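Local coordinates for dihydropyrimidinase (Brevibacillus agri, PDB 3SFW), which is a zinc-dependent amidohydrolase that probably opens the ring of 5,6-dihydropyrimidines by hydrolysis, at residues His316-Phe321 against Met411-Asn416; Thr78-Phe83 against Pro340-Arg345; Asp72-Gly77 against Glu110-Lys115; Pro265-Leu270 against Tyr285-Pro290. All coordinates share one frame; numbering follows the deposited sequence.

How the contacts relate
Helix 74-83 lends its start to contact 3, which closes a short loop at 110-115, and its end to contact 2, whose partner, 340-345, comes much later in the chain. These two therefore cross. Contact 4 (265-270 with 285-290) closes a small loop nested wholly inside that of contact 2. Contact 1 opens at 316-321, before contact 2 has closed, and ends at 411-416, so those two cross as well. Helices on the outside of the barrel, the loops near the zinc site and the late loop 411-416 are thus tied together. D72 of contact 3 bonds to H316 and N412 of contact 1, while contacts 3 and 4 do not touch.

Contact 1: His316-Phe321 against Met411-Asn416; sequences HCPFNF and MNVDYN
N320 and V413 bring their backbones closest, with CA atoms 5.1 Å apart, where two irregular loops run past each other. Polar side chains from both loops reach for main-chain amides. D414 OD1 accepts a hydrogen bond from F321 N at 2.8 Å, nearly straight (160°) and met on the syn side of the carboxylate. The CG of D414 stands between its own N and carbonyl carbon (chi1 59°), which lifts the carboxylate toward F321; its OD2 takes the next amide, S322 N. In return D414 N makes a weak, bent bond to N320 OD1 at 2.9 Å. The N320 ND2 end is joined through a water to N412 O.

Farther along, V413 CG2 presses on P318 CB at 3.3 Å, tighter than ordinary van der Waals contact. Y415 turns its ring edge to F319 O, with CE1 3.3 Å away in the ring plane; its hydroxyl bonds to K284 O and to a water that accepts a hydrogen bond from F319 N. M411 SD comes obliquely to H316 CE1 at 3.5 Å. Both imidazole nitrogens of H316 are taken, NE2 by D72 and ND1 by I341 N, which fixes the ring's rotation. H316 follows the zinc ligand D315, is backbone-bonded to the ligand H60 and has its side chain about 8 Å from a zinc ion, tying the loop pairing to the edge of the binuclear amidohydrolase site.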
loop_
_atom_site.group_PDB
_atom_site.type_symbol
_atom_site.label_atom_id
_atom_site.label_comp_id
_atom_site.label_asym_id
_atom_site.label_seq_id
_atom_site.Cartn_x
_atom_site.Cartn_y
_atom_site.Cartn_z
ATOM N N HIS A 316 10.975 30.569 -4.578
ATOM C CA HIS A 316 11.760 31.606 -5.287
ATOM C C HIS A 316 13.043 31.866 -4.485
ATOM O O HIS A 316 12.987 32.314 -3.338
ATOM C CB HIS A 316 10.961 32.912 -5.357
ATOM C CG HIS A 316 11.636 33.971 -6.173
ATOM N ND1 HIS A 316 11.903 33.800 -7.519
ATOM C CD2 HIS A 316 12.070 35.206 -5.847
ATOM C CE1 HIS A 316 12.497 34.886 -7.984
ATOM N NE2 HIS A 316 12.623 35.751 -6.984
ATOM N N CYS A 317 14.199 31.622 -5.106
ATOM C CA CYS A 317 15.453 31.685 -4.355
ATOM C C CYS A 317 16.534 32.011 -5.443
ATOM O O CYS A 317 17.384 31.176 -5.749
ATOM C CB CYS A 317 15.683 30.324 -3.664
ATOM S SG CYS A 317 17.056 30.348 -2.429
ATOM N N PRO A 318 16.445 33.210 -6.043
ATOM C CA PRO A 318 17.168 33.469 -7.303
ATOM C C PRO A 318 18.653 33.824 -7.098
ATOM O O PRO A 318 19.013 34.561 -6.158
ATOM C CB PRO A 318 16.400 34.653 -7.901
ATOM C CG PRO A 318 15.971 35.429 -6.640
ATOM C CD PRO A 318 15.508 34.303 -5.721
ATOM N N PHE A 319 19.494 33.312 -7.994
ATOM C CA PHE A 319 20.897 33.744 -8.075
ATOM C C PHE A 319 21.208 33.920 -9.547
ATOM O O PHE A 319 20.859 33.054 -10.372
ATOM C CB PHE A 319 21.798 32.649 -7.510
ATOM C CG PHE A 319 21.543 32.338 -6.058
ATOM C CD1 PHE A 319 22.077 33.157 -5.056
ATOM C CD2 PHE A 319 20.755 31.236 -5.688
ATOM C CE1 PHE A 319 21.806 32.902 -3.697
ATOM C CE2 PHE A 319 20.507 30.939 -4.308
ATOM C CZ PHE A 319 21.080 31.753 -3.315
ATOM N N ASN A 320 21.876 35.013 -9.889
ATOM C CA ASN A 320 22.326 35.192 -11.256
ATOM C C ASN A 320 23.203 34.031 -11.725
ATOM O O ASN A 320 24.018 33.484 -10.982
ATOM C CB ASN A 320 23.117 36.502 -11.379
ATOM C CG ASN A 320 22.255 37.694 -11.198
ATOM O OD1 ASN A 320 21.426 37.995 -12.047
ATOM N ND2 ASN A 320 22.393 38.367 -10.045
ATOM N N PHE A 321 23.079 33.717 -13.002
ATOM C CA PHE A 321 23.942 32.744 -13.634
ATOM C C PHE A 321 25.378 33.272 -13.633
ATOM O O PHE A 321 26.302 32.566 -13.221
ATOM C CB PHE A 321 23.505 32.548 -15.074
ATOM C CG PHE A 321 24.300 31.471 -15.792
ATOM C CD1 PHE A 321 24.464 30.221 -15.230
ATOM C CD2 PHE A 321 24.893 31.733 -17.021
ATOM C CE1 PHE A 321 25.172 29.217 -15.892
ATOM C CE2 PHE A 321 25.585 30.725 -17.695
ATOM C CZ PHE A 321 25.725 29.478 -17.129
ATOM N N MET A 411 11.872 39.818 -12.442
ATOM C CA MET A 411 12.770 39.337 -11.380
ATOM C C MET A 411 14.186 39.891 -11.602
ATOM O O MET A 411 14.609 40.050 -12.765
ATOM C CB MET A 411 12.795 37.806 -11.346
ATOM C CG MET A 411 11.407 37.215 -11.031
ATOM S SD MET A 411 11.393 35.437 -11.241
ATOM C CE MET A 411 11.541 35.334 -13.073
ATOM N N ASN A 412 14.843 40.316 -10.518
ATOM C CA ASN A 412 16.167 40.910 -10.676
ATOM C C ASN A 412 17.213 39.793 -10.811
ATOM O O ASN A 412 18.023 39.583 -9.907
ATOM C CB ASN A 412 16.491 41.868 -9.515
ATOM C CG ASN A 412 17.739 42.708 -9.781
ATOM O OD1 ASN A 412 18.208 42.793 -10.930
ATOM N ND2 ASN A 412 18.356 43.210 -8.719
ATOM N N VAL A 413 17.210 39.102 -11.968
ATOM C CA VAL A 413 18.088 37.947 -12.194
ATOM C C VAL A 413 18.289 37.823 -13.690
ATOM O O VAL A 413 17.421 38.198 -14.461
ATOM C CB VAL A 413 17.440 36.618 -11.684
ATOM C CG1 VAL A 413 18.499 35.519 -11.481
ATOM C CG2 VAL A 413 16.708 36.864 -10.385
ATOM N N ASP A 414 19.458 37.316 -14.104
ATOM C CA ASP A 414 19.849 37.362 -15.528
ATOM C C ASP A 414 19.409 36.180 -16.363
ATOM O O ASP A 414 19.870 36.033 -17.497
ATOM C CB ASP A 414 21.375 37.517 -15.659
ATOM C CG ASP A 414 22.138 36.398 -14.998
ATOM O OD1 ASP A 414 21.524 35.408 -14.586
ATOM O OD2 ASP A 414 23.397 36.413 -15.007
ATOM N N TYR A 415 18.519 35.340 -15.842
ATOM C CA TYR A 415 17.996 34.272 -16.682
ATOM C C TYR A 415 16.642 33.888 -16.169
ATOM O O TYR A 415 16.257 34.240 -15.042
ATOM C CB TYR A 415 18.934 33.021 -16.723
ATOM C CG TYR A 415 18.929 32.158 -15.467
ATOM C CD1 TYR A 415 19.628 32.542 -14.335
ATOM C CD2 TYR A 415 18.132 31.005 -15.397
ATOM C CE1 TYR A 415 19.587 31.805 -13.161
ATOM C CE2 TYR A 415 18.116 30.215 -14.270
ATOM C CZ TYR A 415 18.857 30.619 -13.144
ATOM O OH TYR A 415 18.816 29.874 -11.999
ATOM N N ASN A 416 15.918 33.162 -17.010
ATOM C CA ASN A 416 14.640 32.579 -16.577
ATOM C C ASN A 416 14.676 31.103 -16.919
ATOM O O ASN A 416 14.990 30.734 -18.072
ATOM C CB ASN A 416 13.523 33.283 -17.319
ATOM C CG ASN A 416 12.145 32.914 -16.785
ATOM O OD1 ASN A 416 11.762 31.746 -16.817
ATOM N ND2 ASN A 416 11.416 33.910 -16.275
HETATM O O HOH W 1 18.398 31.203 -9.559
HETATM O O HOH W 2 20.668 40.969 -9.774
#

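Contact 2: Thr78-Phe83 against Pro340-Arg345; sequences TKAAAF and PIIEDR
The carboxylate of E343 turns one side of its plane to the helix, and A80 CB, A80 O and F83 CB all lie on that side. OE1 is 3.8 Å from A80 CB, and OE2 is 3.9 Å from F83 CB. The F83 ring itself leads away and stacks on H410, whose backbone N is bonded to E343 OE1; M411 N adds a weak bond to the same oxygen. The acid thus rests against the helix while its polar end is held by the loop beyond. With CG anti to the backbone N (chi1 -174°) and the chain extended, the methylenes of E343 run along the last turn, bringing CG to 3.5 Å from A80 O.

Helix 74-83 lies in the beta-alpha-beta crossover between strands 49-59 and 86-93 of the TIM barrel, and 340-345 leads into helix 345-354. Alanines at the meeting point let the backbones come close, with the CA atoms of A81 and E343 4.9 Å apart.

I342 packs on the same alanines. Its CD1 meets A81 CB at 3.7 Å and its CG2 lies 4.0 Å from A80 CB, so that the two branches straddle neighbouring alanines, while D56 and T59 of strand 49-59 and the ring of H316 also touch this side chain. An alanine here would take away both branches and is likely to leave a gap between A80, A81 and the barrel strand. No hydrogen bond crosses between the segments.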
loop_
_atom_site.group_PDB
_atom_site.type_symbol
_atom_site.label_atom_id
_atom_site.label_comp_id
_atom_site.label_asym_id
_atom_site.label_seq_id
_atom_site.Cartn_x
_atom_site.Cartn_y
_atom_site.Cartn_z
ATOM N N THR A 78 8.898 41.308 -4.598
ATOM C CA THR A 78 7.433 41.533 -4.508
ATOM C C THR A 78 6.895 42.179 -5.769
ATOM O O THR A 78 5.773 41.905 -6.186
ATOM C CB THR A 78 6.985 42.335 -3.245
ATOM O OG1 THR A 78 7.574 43.646 -3.232
ATOM C CG2 THR A 78 7.357 41.558 -1.986
ATOM N N LYS A 79 7.713 43.020 -6.431
ATOM C CA LYS A 79 7.232 43.625 -7.672
ATOM C C LYS A 79 7.077 42.522 -8.740
ATOM O O LYS A 79 6.088 42.492 -9.495
ATOM C CB LYS A 79 8.175 44.748 -8.163
ATOM C CG LYS A 79 7.757 45.373 -9.445
ATOM C CD LYS A 79 8.393 46.797 -9.579
ATOM C CE LYS A 79 9.922 46.702 -9.419
ATOM N NZ LYS A 79 10.601 46.123 -10.590
ATOM N N ALA A 80 8.045 41.605 -8.792
ATOM C CA ALA A 80 8.004 40.521 -9.763
ATOM C C ALA A 80 6.804 39.585 -9.455
ATOM O O ALA A 80 6.088 39.163 -10.341
ATOM C CB ALA A 80 9.323 39.737 -9.700
ATOM N N ALA A 81 6.567 39.325 -8.179
ATOM C CA ALA A 81 5.397 38.519 -7.778
ATOM C C ALA A 81 4.132 39.186 -8.302
ATOM O O ALA A 81 3.267 38.517 -8.891
ATOM C CB ALA A 81 5.326 38.405 -6.235
ATOM N N ALA A 82 4.019 40.496 -8.098
ATOM C CA ALA A 82 2.797 41.210 -8.519
ATOM C C ALA A 82 2.636 41.149 -10.048
ATOM O O ALA A 82 1.546 40.889 -10.562
ATOM C CB ALA A 82 2.830 42.692 -8.044
ATOM N N PHE A 83 3.724 41.353 -10.798
ATOM C CA PHE A 83 3.582 41.235 -12.251
ATOM C C PHE A 83 3.089 39.831 -12.626
ATOM O O PHE A 83 2.603 39.647 -13.740
ATOM C CB PHE A 83 4.891 41.547 -12.960
ATOM C CG PHE A 83 5.074 43.022 -13.249
ATOM C CD1 PHE A 83 5.962 43.784 -12.475
ATOM C CD2 PHE A 83 4.380 43.636 -14.304
ATOM C CE1 PHE A 83 6.188 45.133 -12.777
ATOM C CE2 PHE A 83 4.540 45.015 -14.579
ATOM C CZ PHE A 83 5.475 45.752 -13.841
ATOM N N PRO A 340 14.649 31.101 -10.107
ATOM C CA PRO A 340 13.793 32.271 -10.206
ATOM C C PRO A 340 12.430 31.880 -10.671
ATOM O O PRO A 340 12.204 31.691 -11.877
ATOM C CB PRO A 340 14.500 33.180 -11.268
ATOM C CG PRO A 340 15.785 32.391 -11.690
ATOM C CD PRO A 340 15.460 30.921 -11.327
ATOM N N ILE A 341 11.536 31.693 -9.705
ATOM C CA ILE A 341 10.264 31.040 -9.957
ATOM C C ILE A 341 9.048 31.950 -9.600
ATOM O O ILE A 341 7.907 31.669 -9.990
ATOM C CB ILE A 341 10.185 29.701 -9.113
ATOM C CG1 ILE A 341 11.456 28.859 -9.226
ATOM C CG2 ILE A 341 8.930 28.852 -9.535
ATOM C CD1 ILE A 341 11.735 28.367 -10.688
ATOM N N ILE A 342 9.273 33.024 -8.859
ATOM C CA ILE A 342 8.112 33.747 -8.287
ATOM C C ILE A 342 7.152 34.293 -9.356
ATOM O O ILE A 342 5.930 34.301 -9.168
ATOM C CB ILE A 342 8.550 34.826 -7.294
ATOM C CG1 ILE A 342 7.411 35.156 -6.314
ATOM C CG2 ILE A 342 9.042 36.131 -8.037
ATOM C CD1 ILE A 342 7.939 36.058 -5.120
ATOM N N GLU A 343 7.699 34.753 -10.485
ATOM C CA GLU A 343 6.897 35.510 -11.397
ATOM C C GLU A 343 5.997 34.633 -12.279
ATOM O O GLU A 343 4.878 35.025 -12.630
ATOM C CB GLU A 343 7.803 36.356 -12.290
ATOM C CG GLU A 343 7.005 37.302 -13.192
ATOM C CD GLU A 343 7.866 38.417 -13.786
ATOM O OE1 GLU A 343 9.022 38.608 -13.337
ATOM O OE2 GLU A 343 7.359 39.117 -14.693
ATOM N N ASP A 344 6.436 33.415 -12.545
ATOM C CA ASP A 344 5.725 32.575 -13.532
ATOM C C ASP A 344 4.809 31.530 -12.925
ATOM O O ASP A 344 4.097 30.783 -13.670
ATOM C CB ASP A 344 6.706 31.987 -14.520
ATOM C CG ASP A 344 7.432 33.070 -15.279
ATOM O OD1 ASP A 344 6.737 33.983 -15.820
ATOM O OD2 ASP A 344 8.674 33.081 -15.214
ATOM N N ARG A 345 4.756 31.512 -11.591
ATOM C CA ARG A 345 3.983 30.452 -10.880
ATOM C C ARG A 345 2.515 30.413 -11.364
ATOM O O ARG A 345 1.997 29.316 -11.715
ATOM C CB ARG A 345 4.006 30.672 -9.345
ATOM C CG ARG A 345 3.131 29.636 -8.579
ATOM C CD ARG A 345 3.169 29.908 -7.044
ATOM N NE ARG A 345 2.593 31.208 -6.740
ATOM C CZ ARG A 345 1.522 31.408 -5.972
ATOM N NH1 ARG A 345 0.905 30.367 -5.391
ATOM N NH2 ARG A 345 1.060 32.658 -5.804
#

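Contact 3: Asp72-Gly77 against Glu110-Lys115; sequences DNFFTG and EKARGK
K111 O takes a hydrogen bond at 2.8 Å from a water that in turn accepts one from F74 N at 2.9 Å, and F74 CB lies 3.6 Å from the same K111 O. The bridge links the first turn of one helix to the last turn of another without any direct hydrogen bond across.

The F74 ring fits against that helix end. A112 CB lies over one of its faces, 3.8 Å from the ring centroid and 26° off the normal, a CH-pi contact displaced toward the rim. On the CD1-CE1 side K111 CB comes to within 3.8 Å of F74 CE1, and the lysine chain then runs on to a salt bridge with D62. Beyond, the ring reaches I89 and D91 of strand 86-93 and F122 of strand 119-124. This is the way helices 74-83 and 101-112, which belong to successive crossovers of the parallel barrel strands, pack side by side against the outside of the sheet.

At the surface F75 meets the turn after the second helix. K115 O lies in the plane of its ring, at the edge, 3.4 Å from F75 CD2, and receives a CA-H...O contact from the same residue. K115 folds its amine back to E110 O, where NZ donates a hydrogen bond. Within the first segment, T76 OG1, at position N3 of the helix, donates to D72 OD1 (2.6 Å) and accepts a hydrogen bond from N73 N.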
loop_
_atom_site.group_PDB
_atom_site.type_symbol
_atom_site.label_atom_id
_atom_site.label_comp_id
_atom_site.label_asym_id
_atom_site.label_seq_id
_atom_site.Cartn_x
_atom_site.Cartn_y
_atom_site.Cartn_z
ATOM N N ASP A 72 16.901 38.812 -5.733
ATOM C CA ASP A 72 15.760 39.705 -5.502
ATOM C C ASP A 72 15.713 40.073 -4.040
ATOM O O ASP A 72 15.826 39.194 -3.192
ATOM C CB ASP A 72 14.423 38.997 -5.840
ATOM C CG ASP A 72 14.035 39.136 -7.313
ATOM O OD1 ASP A 72 14.175 40.232 -7.899
ATOM O OD2 ASP A 72 13.499 38.148 -7.845
ATOM N N ASN A 73 15.502 41.356 -3.747
ATOM C CA ASN A 73 15.206 41.762 -2.376
ATOM C C ASN A 73 13.701 41.930 -2.219
ATOM O O ASN A 73 12.932 41.447 -3.062
ATOM C CB ASN A 73 15.978 43.048 -2.006
ATOM C CG ASN A 73 15.624 44.259 -2.893
ATOM O OD1 ASN A 73 16.310 45.318 -2.846
ATOM N ND2 ASN A 73 14.608 44.143 -3.682
ATOM N N PHE A 74 13.256 42.493 -1.094
ATOM C CA PHE A 74 11.802 42.590 -0.888
ATOM C C PHE A 74 11.129 43.510 -1.865
ATOM O O PHE A 74 9.999 43.266 -2.234
ATOM C CB PHE A 74 11.432 42.941 0.555
ATOM C CG PHE A 74 11.310 41.733 1.426
ATOM C CD1 PHE A 74 12.460 41.076 1.877
ATOM C CD2 PHE A 74 10.046 41.211 1.745
ATOM C CE1 PHE A 74 12.396 39.902 2.659
ATOM C CE2 PHE A 74 9.953 39.984 2.462
ATOM C CZ PHE A 74 11.117 39.350 2.957
ATOM N N PHE A 75 11.850 44.525 -2.375
ATOM C CA PHE A 75 11.262 45.389 -3.393
ATOM C C PHE A 75 11.126 44.632 -4.744
ATOM O O PHE A 75 10.040 44.543 -5.300
ATOM C CB PHE A 75 12.105 46.677 -3.585
ATOM C CG PHE A 75 11.572 47.592 -4.647
ATOM C CD1 PHE A 75 12.323 47.818 -5.799
ATOM C CD2 PHE A 75 10.288 48.116 -4.558
ATOM C CE1 PHE A 75 11.839 48.631 -6.830
ATOM C CE2 PHE A 75 9.778 48.961 -5.591
ATOM C CZ PHE A 75 10.566 49.190 -6.739
ATOM N N THR A 76 12.246 44.200 -5.313
ATOM C CA THR A 76 12.186 43.600 -6.665
ATOM C C THR A 76 11.403 42.283 -6.644
ATOM O O THR A 76 10.714 41.957 -7.626
ATOM C CB THR A 76 13.563 43.395 -7.338
ATOM O OG1 THR A 76 14.338 42.448 -6.603
ATOM C CG2 THR A 76 14.369 44.788 -7.450
ATOM N N GLY A 77 11.565 41.512 -5.566
ATOM C CA GLY A 77 10.890 40.212 -5.501
ATOM C C GLY A 77 9.370 40.367 -5.406
ATOM O O GLY A 77 8.619 39.606 -6.050
ATOM N N GLU A 110 13.080 44.247 9.026
ATOM C CA GLU A 110 13.915 45.339 8.476
ATOM C C GLU A 110 14.252 45.088 6.976
ATOM O O GLU A 110 14.203 46.022 6.188
ATOM C CB GLU A 110 15.166 45.570 9.333
ATOM C CG GLU A 110 16.143 46.669 8.839
ATOM C CD GLU A 110 15.518 48.071 8.757
ATOM O OE1 GLU A 110 16.093 48.937 8.049
ATOM O OE2 GLU A 110 14.470 48.320 9.398
ATOM N N LYS A 111 14.297 43.813 6.555
ATOM C CA LYS A 111 14.428 43.515 5.115
ATOM C C LYS A 111 13.204 44.013 4.341
ATOM O O LYS A 111 13.318 44.441 3.186
ATOM C CB LYS A 111 14.610 41.999 4.848
ATOM C CG LYS A 111 15.847 41.388 5.361
ATOM C CD LYS A 111 15.839 39.854 5.031
ATOM C CE LYS A 111 17.063 39.168 5.594
ATOM N NZ LYS A 111 18.329 39.673 4.915
ATOM N N ALA A 112 12.014 43.872 4.925
ATOM C CA ALA A 112 10.799 44.159 4.191
ATOM C C ALA A 112 10.276 45.602 4.333
ATOM O O ALA A 112 9.620 46.137 3.437
ATOM C CB ALA A 112 9.714 43.150 4.576
ATOM N N ARG A 113 10.588 46.249 5.450
ATOM C CA ARG A 113 9.852 47.471 5.809
ATOM C C ARG A 113 10.225 48.597 4.833
ATOM O O ARG A 113 11.389 48.783 4.497
ATOM C CB ARG A 113 10.165 47.844 7.264
ATOM C CG ARG A 113 9.796 49.280 7.697
ATOM C CD ARG A 113 10.309 49.542 9.131
ATOM N NE ARG A 113 9.692 48.642 10.117
ATOM C CZ ARG A 113 10.325 47.671 10.789
ATOM N NH1 ARG A 113 11.631 47.428 10.606
ATOM N NH2 ARG A 113 9.640 46.935 11.663
ATOM N N GLY A 114 9.215 49.220 4.238
ATOM C CA GLY A 114 9.466 50.318 3.313
ATOM C C GLY A 114 9.871 49.858 1.922
ATOM O O GLY A 114 10.186 50.678 1.044
ATOM N N LYS A 115 9.862 48.545 1.695
ATOM C CA LYS A 115 10.377 48.013 0.421
ATOM C C LYS A 115 9.338 47.131 -0.316
ATOM O O LYS A 115 9.096 47.294 -1.500
ATOM C CB LYS A 115 11.710 47.239 0.664
ATOM C CG LYS A 115 12.811 48.079 1.325
ATOM C CD LYS A 115 13.984 47.242 1.899
ATOM C CE LYS A 115 14.205 47.584 3.413
ATOM N NZ LYS A 115 15.568 47.326 3.967
HETATM O O HOH W 3 14.907 43.462 1.135
#

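Contact 4: Pro265-Leu270 against Tyr285-Pro290; sequences PQYLVL and YVWSPP
Q266 works its way from CB outward between two aromatic rings. CB touches W287 CZ2 at 3.5 Å; CG, set between the backbone N and the carbonyl carbon (chi1 57°), lies over one face of the indole and also above the centre of the Y267 ring. The chain then bends, and the amide leaves the contact: NE2 bonds to S314 O, and OE1 packs on I341. The other face of W287 has Y285 O over its centre, so the indole is held flat between them, and L270 CD1 meets its edge, 3.9 Å from CZ2 of W287, and also the edge of Y285.

Y267 stands with its ring at 90° to the indole. Its OH donates to P289 O at 2.6 Å, in the carbonyl plane and on a lone pair. A phenylalanine in its place would probably leave P289 O without this donor and the loop around the cis S288-P289 peptide bond less firmly held.

P289 also touches H239, a zinc ligand, and its side chain is about 5 Å from a zinc ion. W287 NE1 is buried without a partner in the model; the loop's position probably depends on the Y267 bond and apolar packing.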
loop_
_atom_site.group_PDB
_atom_site.type_symbol
_atom_site.label_atom_id
_atom_site.label_comp_id
_atom_site.label_asym_id
_atom_site.label_seq_id
_atom_site.Cartn_x
_atom_site.Cartn_y
_atom_site.Cartn_z
ATOM N N PRO A 265 6.223 24.987 -9.484
ATOM C CA PRO A 265 6.123 24.881 -10.931
ATOM C C PRO A 265 7.308 24.119 -11.530
ATOM O O PRO A 265 7.134 23.391 -12.506
ATOM C CB PRO A 265 6.167 26.336 -11.398
ATOM C CG PRO A 265 5.633 27.132 -10.227
ATOM C CD PRO A 265 6.099 26.377 -9.003
ATOM N N GLN A 266 8.509 24.323 -10.985
ATOM C CA GLN A 266 9.723 23.638 -11.540
ATOM C C GLN A 266 9.614 22.120 -11.528
ATOM O O GLN A 266 10.110 21.446 -12.438
ATOM C CB GLN A 266 11.027 24.118 -10.857
ATOM C CG GLN A 266 11.091 23.964 -9.285
ATOM C CD GLN A 266 10.422 25.154 -8.578
ATOM O OE1 GLN A 266 9.435 25.707 -9.076
ATOM N NE2 GLN A 266 10.930 25.521 -7.415
ATOM N N TYR A 267 8.883 21.567 -10.564
ATOM C CA TYR A 267 8.777 20.101 -10.492
ATOM C C TYR A 267 7.648 19.581 -11.369
ATOM O O TYR A 267 7.591 18.405 -11.639
ATOM C CB TYR A 267 8.636 19.619 -9.035
ATOM C CG TYR A 267 9.767 20.136 -8.174
ATOM C CD1 TYR A 267 9.529 21.060 -7.145
ATOM C CD2 TYR A 267 11.093 19.707 -8.414
ATOM C CE1 TYR A 267 10.575 21.582 -6.376
ATOM C CE2 TYR A 267 12.139 20.186 -7.629
ATOM C CZ TYR A 267 11.882 21.120 -6.613
ATOM O OH TYR A 267 12.945 21.574 -5.841
ATOM N N LEU A 268 6.756 20.486 -11.797
ATOM C CA LEU A 268 5.649 20.146 -12.688
ATOM C C LEU A 268 6.037 20.113 -14.169
ATOM O O LEU A 268 5.486 19.321 -14.920
ATOM C CB LEU A 268 4.409 21.050 -12.465
ATOM C CG LEU A 268 3.800 20.929 -11.052
ATOM C CD1 LEU A 268 2.765 22.109 -10.834
ATOM C CD2 LEU A 268 3.144 19.545 -10.878
ATOM N N VAL A 269 6.956 20.988 -14.574
ATOM C CA VAL A 269 7.163 21.278 -15.976
ATOM C C VAL A 269 8.632 21.130 -16.393
ATOM O O VAL A 269 8.921 21.211 -17.592
ATOM C CB VAL A 269 6.594 22.706 -16.373
ATOM C CG1 VAL A 269 7.474 23.875 -15.842
ATOM C CG2 VAL A 269 6.455 22.858 -17.845
ATOM N N LEU A 270 9.528 20.978 -15.422
ATOM C CA LEU A 270 10.958 20.754 -15.715
ATOM C C LEU A 270 11.436 19.426 -15.194
ATOM O O LEU A 270 10.803 18.836 -14.326
ATOM C CB LEU A 270 11.842 21.867 -15.118
ATOM C CG LEU A 270 11.540 23.309 -15.554
ATOM C CD1 LEU A 270 12.437 24.297 -14.775
ATOM C CD2 LEU A 270 11.793 23.521 -17.054
ATOM N N TYR A 285 19.658 25.341 -13.262
ATOM C CA TYR A 285 18.562 24.470 -12.784
ATOM C C TYR A 285 18.908 23.775 -11.484
ATOM O O TYR A 285 18.225 22.818 -11.091
ATOM C CB TYR A 285 18.211 23.406 -13.865
ATOM C CG TYR A 285 17.708 24.070 -15.114
ATOM C CD1 TYR A 285 16.354 24.392 -15.241
ATOM C CD2 TYR A 285 18.609 24.530 -16.108
ATOM C CE1 TYR A 285 15.882 25.112 -16.345
ATOM C CE2 TYR A 285 18.136 25.222 -17.237
ATOM C CZ TYR A 285 16.760 25.518 -17.333
ATOM O OH TYR A 285 16.244 26.249 -18.397
ATOM N N VAL A 286 19.970 24.241 -10.822
ATOM C CA VAL A 286 20.398 23.631 -9.550
ATOM C C VAL A 286 19.614 24.284 -8.376
ATOM O O VAL A 286 19.655 25.478 -8.197
ATOM C CB VAL A 286 21.934 23.839 -9.337
ATOM C CG1 VAL A 286 22.329 23.579 -7.845
ATOM C CG2 VAL A 286 22.689 22.889 -10.276
ATOM N N TRP A 287 18.761 23.474 -7.766
ATOM C CA TRP A 287 17.942 23.833 -6.577
ATOM C C TRP A 287 17.567 22.498 -5.975
ATOM O O TRP A 287 17.832 21.446 -6.587
ATOM C CB TRP A 287 16.668 24.613 -6.963
ATOM C CG TRP A 287 15.912 24.040 -8.145
ATOM C CD1 TRP A 287 15.223 22.867 -8.185
ATOM C CD2 TRP A 287 15.693 24.696 -9.413
ATOM N NE1 TRP A 287 14.588 22.736 -9.434
ATOM C CE2 TRP A 287 14.876 23.847 -10.192
ATOM C CE3 TRP A 287 16.168 25.909 -9.981
ATOM C CZ2 TRP A 287 14.511 24.168 -11.522
ATOM C CZ3 TRP A 287 15.746 26.266 -11.253
ATOM C CH2 TRP A 287 14.889 25.419 -11.998
ATOM N N SER A 288 17.039 22.505 -4.743
ATOM C CA SER A 288 16.878 21.231 -4.014
ATOM C C SER A 288 15.472 21.190 -3.450
ATOM O O SER A 288 14.968 22.223 -3.085
ATOM C CB SER A 288 17.864 21.155 -2.848
ATOM O OG SER A 288 19.207 21.188 -3.346
ATOM N N PRO A 289 14.822 20.022 -3.441
ATOM C CA PRO A 289 15.225 18.771 -4.086
ATOM C C PRO A 289 15.459 18.969 -5.545
ATOM O O PRO A 289 14.970 19.919 -6.145
ATOM C CB PRO A 289 14.016 17.844 -3.880
ATOM C CG PRO A 289 12.861 18.781 -3.626
ATOM C CD PRO A 289 13.459 19.924 -2.865
ATOM N N PRO A 290 16.293 18.094 -6.134
ATOM C CA PRO A 290 16.655 18.347 -7.533
ATOM C C PRO A 290 15.489 18.046 -8.472
ATOM O O PRO A 290 14.579 17.284 -8.137
ATOM C CB PRO A 290 17.798 17.341 -7.768
ATOM C CG PRO A 290 17.478 16.172 -6.819
ATOM C CD PRO A 290 16.829 16.846 -5.585
#